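PDB 3QXB: putative Xylose isomerase from Rhodospirillum rubrum, which binds manganese and iron in a TIM barrel of the xylose isomerase-like family and is probably a sugar isomerase. Local coordinates for residues Y54-D65 with L111-M122. Numbering follows the deposited sequence.
With EDO (1,2-ethanediol), chain O.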
loop_
_atom_site.group_PDB
_atom_site.type_symbol
_atom_site.label_atom_id
_atom_site.label_comp_id
_atom_site.label_asym_id
_atom_site.label_seq_id
_atom_site.Cartn_x
_atom_site.Cartn_y
_atom_site.Cartn_z
ATOM N N TYR A 54 -3.885 1.730 -16.082
ATOM C CA TYR A 54 -4.637 2.298 -14.984
ATOM C C TYR A 54 -4.370 1.438 -13.768
ATOM O O TYR A 54 -4.278 0.232 -13.903
ATOM C CB TYR A 54 -6.103 2.283 -15.360
ATOM C CG TYR A 54 -7.083 2.824 -14.326
ATOM C CD1 TYR A 54 -7.397 4.185 -14.263
ATOM C CD2 TYR A 54 -7.738 1.971 -13.470
ATOM C CE1 TYR A 54 -8.321 4.679 -13.324
ATOM C CE2 TYR A 54 -8.675 2.452 -12.579
ATOM C CZ TYR A 54 -8.955 3.804 -12.499
ATOM O OH TYR A 54 -9.900 4.238 -11.536
ATOM N N THR A 55 -4.208 2.042 -12.591
ATOM C CA THR A 55 -3.889 1.278 -11.371
ATOM C C THR A 55 -5.142 1.084 -10.469
ATOM O O THR A 55 -5.949 2.005 -10.302
ATOM C CB THR A 55 -2.753 1.963 -10.548
ATOM O OG1 THR A 55 -2.477 1.217 -9.349
ATOM C CG2 THR A 55 -3.106 3.421 -10.150
ATOM N N TYR A 56 -5.292 -0.099 -9.887
ATOM C CA TYR A 56 -6.350 -0.332 -8.874
ATOM C C TYR A 56 -6.245 0.676 -7.698
ATOM O O TYR A 56 -7.211 0.895 -6.998
ATOM C CB TYR A 56 -6.240 -1.702 -8.270
ATOM C CG TYR A 56 -6.392 -2.932 -9.189
ATOM C CD1 TYR A 56 -6.560 -2.830 -10.569
ATOM C CD2 TYR A 56 -6.284 -4.188 -8.653
ATOM C CE1 TYR A 56 -6.653 -3.974 -11.350
ATOM C CE2 TYR A 56 -6.346 -5.337 -9.440
ATOM C CZ TYR A 56 -6.528 -5.240 -10.763
ATOM O OH TYR A 56 -6.652 -6.415 -11.523
ATOM N N ASP A 57 -5.061 1.255 -7.484
ATOM C CA ASP A 57 -4.811 2.265 -6.456
ATOM C C ASP A 57 -5.578 3.594 -6.662
ATOM O O ASP A 57 -5.532 4.450 -5.802
ATOM C CB ASP A 57 -3.294 2.536 -6.296
ATOM C CG ASP A 57 -2.563 1.457 -5.471
ATOM O OD1 ASP A 57 -3.191 0.521 -4.901
ATOM O OD2 ASP A 57 -1.316 1.517 -5.387
ATOM N N LEU A 58 -6.261 3.783 -7.787
ATOM C CA LEU A 58 -7.090 4.979 -7.986
ATOM C C LEU A 58 -8.543 4.677 -7.651
ATOM O O LEU A 58 -9.207 5.521 -7.081
ATOM C CB LEU A 58 -7.004 5.499 -9.421
ATOM C CG LEU A 58 -5.753 6.282 -9.807
ATOM C CD1 LEU A 58 -5.695 6.488 -11.353
ATOM C CD2 LEU A 58 -5.761 7.606 -9.114
ATOM N N THR A 59 -9.009 3.450 -7.954
ATOM C CA THR A 59 -10.345 3.015 -7.623
ATOM C C THR A 59 -10.296 1.532 -7.184
ATOM O O THR A 59 -10.017 0.647 -8.008
ATOM C CB THR A 59 -11.374 3.239 -8.828
ATOM O OG1 THR A 59 -10.995 2.483 -9.944
ATOM C CG2 THR A 59 -11.529 4.722 -9.244
ATOM N N ASP A 60 -10.586 1.294 -5.891
ATOM C CA ASP A 60 -10.439 -0.010 -5.267
ATOM C C ASP A 60 -11.518 -0.957 -5.833
ATOM O O ASP A 60 -12.703 -0.657 -5.775
ATOM C CB ASP A 60 -10.623 0.120 -3.739
ATOM C CG ASP A 60 -10.195 -1.118 -2.966
ATOM O OD1 ASP A 60 -10.047 -2.220 -3.573
ATOM O OD2 ASP A 60 -10.069 -0.997 -1.709
ATOM N N PRO A 61 -11.105 -2.109 -6.389
ATOM C CA PRO A 61 -12.039 -3.150 -6.850
ATOM C C PRO A 61 -13.068 -3.535 -5.777
ATOM O O PRO A 61 -14.209 -3.825 -6.081
ATOM C CB PRO A 61 -11.098 -4.333 -7.169
ATOM C CG PRO A 61 -9.826 -3.695 -7.637
ATOM C CD PRO A 61 -9.711 -2.453 -6.705
ATOM N N TRP A 62 -12.661 -3.529 -4.528
ATOM C CA TRP A 62 -13.566 -3.806 -3.388
ATOM C C TRP A 62 -14.688 -2.774 -3.154
ATOM O O TRP A 62 -15.691 -3.073 -2.508
ATOM C CB TRP A 62 -12.768 -3.990 -2.110
ATOM C CG TRP A 62 -11.992 -5.247 -2.055
ATOM C CD1 TRP A 62 -10.655 -5.364 -2.060
ATOM C CD2 TRP A 62 -12.513 -6.564 -1.935
ATOM N NE1 TRP A 62 -10.289 -6.681 -1.985
ATOM C CE2 TRP A 62 -11.416 -7.444 -1.940
ATOM C CE3 TRP A 62 -13.807 -7.095 -1.908
ATOM C CZ2 TRP A 62 -11.566 -8.823 -1.844
ATOM C CZ3 TRP A 62 -13.955 -8.459 -1.838
ATOM C CH2 TRP A 62 -12.860 -9.300 -1.782
ATOM N N TRP A 63 -14.534 -1.559 -3.637
ATOM C CA TRP A 63 -15.587 -0.539 -3.443
ATOM C C TRP A 63 -16.934 -1.010 -4.012
ATOM O O TRP A 63 -16.943 -1.755 -4.976
ATOM C CB TRP A 63 -15.195 0.765 -4.111
ATOM C CG TRP A 63 -14.101 1.526 -3.445
ATOM C CD1 TRP A 63 -13.531 1.295 -2.202
ATOM C CD2 TRP A 63 -13.445 2.673 -3.975
ATOM N NE1 TRP A 63 -12.547 2.225 -1.966
ATOM C CE2 TRP A 63 -12.499 3.095 -3.023
ATOM C CE3 TRP A 63 -13.588 3.410 -5.158
ATOM C CZ2 TRP A 63 -11.691 4.221 -3.229
ATOM C CZ3 TRP A 63 -12.799 4.523 -5.349
ATOM C CH2 TRP A 63 -11.824 4.887 -4.424
ATOM N N PRO A 64 -18.062 -0.562 -3.448
ATOM C CA PRO A 64 -19.350 -0.936 -4.022
ATOM C C PRO A 64 -19.421 -0.559 -5.489
ATOM O O PRO A 64 -18.888 0.491 -5.901
ATOM C CB PRO A 64 -20.380 -0.179 -3.166
ATOM C CG PRO A 64 -19.695 0.096 -1.909
ATOM C CD PRO A 64 -18.220 0.158 -2.170
ATOM N N ASP A 65 -19.995 -1.475 -6.258
ATOM C CA ASP A 65 -19.960 -1.440 -7.709
ATOM C C ASP A 65 -20.388 -0.094 -8.278
ATOM O O ASP A 65 -19.755 0.421 -9.186
ATOM C CB ASP A 65 -20.920 -2.494 -8.299
ATOM C CG ASP A 65 -20.504 -3.906 -7.989
ATOM O OD1 ASP A 65 -19.708 -4.099 -7.041
ATOM O OD2 ASP A 65 -20.987 -4.834 -8.660
ATOM N N LEU A 111 -10.860 -14.944 -1.148
ATOM C CA LEU A 111 -10.866 -13.476 -1.152
ATOM C C LEU A 111 -9.953 -12.924 -2.253
ATOM O O LEU A 111 -10.244 -11.898 -2.853
ATOM C CB LEU A 111 -10.533 -12.902 0.207
ATOM C CG LEU A 111 -11.635 -13.117 1.249
ATOM C CD1 LEU A 111 -11.117 -12.967 2.744
ATOM C CD2 LEU A 111 -12.871 -12.246 0.964
ATOM N N GLY A 112 -8.879 -13.640 -2.577
ATOM C CA GLY A 112 -8.064 -13.280 -3.736
ATOM C C GLY A 112 -8.815 -13.437 -5.046
ATOM O O GLY A 112 -8.771 -12.561 -5.903
ATOM N N TYR A 113 -9.496 -14.569 -5.198
ATOM C CA TYR A 113 -10.412 -14.819 -6.317
ATOM C C TYR A 113 -11.384 -13.621 -6.508
ATOM O O TYR A 113 -11.490 -13.036 -7.560
ATOM C CB TYR A 113 -11.175 -16.127 -6.097
ATOM C CG TYR A 113 -12.015 -16.519 -7.284
ATOM C CD1 TYR A 113 -13.222 -15.902 -7.509
ATOM C CD2 TYR A 113 -11.601 -17.543 -8.172
ATOM C CE1 TYR A 113 -14.020 -16.230 -8.584
ATOM C CE2 TYR A 113 -12.365 -17.865 -9.249
ATOM C CZ TYR A 113 -13.588 -17.196 -9.463
ATOM O OH TYR A 113 -14.394 -17.500 -10.520
ATOM N N GLN A 114 -12.059 -13.258 -5.445
ATOM C CA GLN A 114 -13.100 -12.242 -5.475
ATOM C C GLN A 114 -12.473 -10.874 -5.769
ATOM O O GLN A 114 -13.011 -10.054 -6.533
ATOM C CB GLN A 114 -13.859 -12.258 -4.140
ATOM C CG GLN A 114 -15.087 -11.289 -4.135
ATOM C CD GLN A 114 -15.961 -11.355 -2.914
ATOM O OE1 GLN A 114 -17.102 -10.863 -2.940
ATOM N NE2 GLN A 114 -15.456 -11.932 -1.832
ATOM N N HIS A 115 -11.275 -10.641 -5.242
ATOM C CA HIS A 115 -10.554 -9.415 -5.534
ATOM C C HIS A 115 -10.407 -9.225 -7.022
ATOM O O HIS A 115 -10.812 -8.183 -7.541
ATOM C CB HIS A 115 -9.182 -9.403 -4.854
ATOM C CG HIS A 115 -8.362 -8.185 -5.158
ATOM N ND1 HIS A 115 -8.667 -6.938 -4.646
ATOM C CD2 HIS A 115 -7.227 -8.034 -5.873
ATOM C CE1 HIS A 115 -7.773 -6.063 -5.087
ATOM N NE2 HIS A 115 -6.873 -6.706 -5.803
ATOM N N LEU A 116 -9.830 -10.230 -7.705
ATOM C CA LEU A 116 -9.629 -10.181 -9.141
ATOM C C LEU A 116 -10.928 -10.207 -9.969
ATOM O O LEU A 116 -11.014 -9.525 -11.006
ATOM C CB LEU A 116 -8.681 -11.309 -9.563
ATOM C CG LEU A 116 -8.177 -11.389 -11.006
ATOM C CD1 LEU A 116 -7.742 -10.033 -11.563
ATOM C CD2 LEU A 116 -7.069 -12.415 -11.085
ATOM N N LYS A 117 -11.909 -11.008 -9.539
ATOM C CA LYS A 117 -13.240 -10.999 -10.128
ATOM C C LYS A 117 -13.812 -9.581 -10.138
ATOM O O LYS A 117 -14.312 -9.116 -11.162
ATOM C CB LYS A 117 -14.174 -11.942 -9.389
ATOM C CG LYS A 117 -15.625 -12.012 -9.889
ATOM C CD LYS A 117 -16.488 -10.887 -9.320
ATOM C CE LYS A 117 -17.956 -11.144 -9.563
ATOM N NZ LYS A 117 -18.772 -9.966 -9.238
ATOM N N ARG A 118 -13.696 -8.884 -9.023
ATOM C CA ARG A 118 -14.190 -7.513 -8.940
ATOM C C ARG A 118 -13.374 -6.561 -9.806
ATOM O O ARG A 118 -13.944 -5.660 -10.445
ATOM C CB ARG A 118 -14.239 -7.067 -7.478
ATOM C CG ARG A 118 -15.319 -7.810 -6.690
ATOM C CD ARG A 118 -15.492 -7.319 -5.242
ATOM N NE ARG A 118 -16.055 -5.970 -5.239
ATOM C CZ ARG A 118 -17.348 -5.675 -5.354
ATOM N NH1 ARG A 118 -18.270 -6.636 -5.441
ATOM N NH2 ARG A 118 -17.736 -4.406 -5.334
ATOM N N ALA A 119 -12.055 -6.753 -9.836
ATOM C CA ALA A 119 -11.202 -5.981 -10.758
ATOM C C ALA A 119 -11.577 -6.212 -12.221
ATOM O O ALA A 119 -11.574 -5.278 -13.028
ATOM C CB ALA A 119 -9.706 -6.315 -10.538
ATOM N N ILE A 120 -11.878 -7.450 -12.579
ATOM C CA ILE A 120 -12.384 -7.741 -13.911
ATOM C C ILE A 120 -13.720 -6.990 -14.164
ATOM O O ILE A 120 -13.907 -6.400 -15.223
ATOM C CB ILE A 120 -12.592 -9.262 -14.080
ATOM C CG1 ILE A 120 -11.225 -9.955 -14.136
ATOM C CG2 ILE A 120 -13.505 -9.563 -15.275
ATOM C CD1 ILE A 120 -11.238 -11.495 -13.938
ATOM N N ASP A 121 -14.640 -7.005 -13.202
ATOM C CA ASP A 121 -15.900 -6.195 -13.345
ATOM C C ASP A 121 -15.618 -4.716 -13.622
ATOM O O ASP A 121 -16.123 -4.093 -14.590
ATOM C CB ASP A 121 -16.786 -6.331 -12.127
ATOM C CG ASP A 121 -17.385 -7.696 -11.976
ATOM O OD1 ASP A 121 -17.479 -8.483 -12.949
ATOM O OD2 ASP A 121 -17.755 -8.006 -10.852
HETATM N N MSE A 122 -14.772 -4.140 -12.796
HETATM C CA MSE A 122 -14.350 -2.724 -13.001
HETATM C C MSE A 122 -13.668 -2.478 -14.350
HETATM O O MSE A 122 -13.915 -1.470 -15.092
HETATM C CB MSE A 122 -13.391 -2.354 -11.839
HETATM C CG MSE A 122 -13.039 -0.856 -11.727
HETATM SE SE MSE A 122 -11.744 -0.665 -10.282
HETATM C CE MSE A 122 -10.208 -1.213 -11.166
HETATM C C1 EDO O . -18.188 -14.683 -11.166
HETATM O O1 EDO O . -19.142 -15.682 -11.567
HETATM C C2 EDO O . -16.787 -15.245 -11.350
HETATM O O2 EDO O . -16.619 -16.356 -10.495
HETATM O O HOH W 1 -17.732 -5.903 -8.951
HETATM O O HOH W 2 -21.170 -6.508 -5.506
#
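Arg118 reaches across to the loop 56-64 and the start of helix 65-81 with three bonds: NE to Pro61 O (3.0 Å), NH2 to Trp63 O (2.8 Å) and a salt bridge from NH2 to Asp65 OD1 (2.6 Å) whose hydrogen bond is weak. Trp63 O lies in the guanidinium plane, whereas Pro61 O is tilted from it. A bend at chi3 (68°) turns the guanidinium nearly parallel to the Trp62 indole, with Arg118 CD 3.7 Å from Trp62 CE3. Replacing the arginine with an alanine would probably leave Trp63 O without this donor and Asp65 without its close cationic mate. Trp62 sets one face of its indole over His115 CA, toward the rim, and meets the Gln114 amide at its edge; the indole also packs edge-to-face with the ring of Trp63 of the second subunit. Pro61 CG sits 3.9 Å from Ala119 CB. Deeper in, Ala119 CB lies against the hydroxyl end of Tyr56, whose OH is hydrogen-bonded to Thr131 OG1, while His115 NE2 is hydrogen-bonded to Ser95 OG. SE of Met122, a selenomethionine, lies 3.1 Å from Thr59 O. Polar grip at the outer edge and aromatic packing within thus join the loop after strand 51-55 to helix 106-125 of the TIM barrel, at the dimer interface.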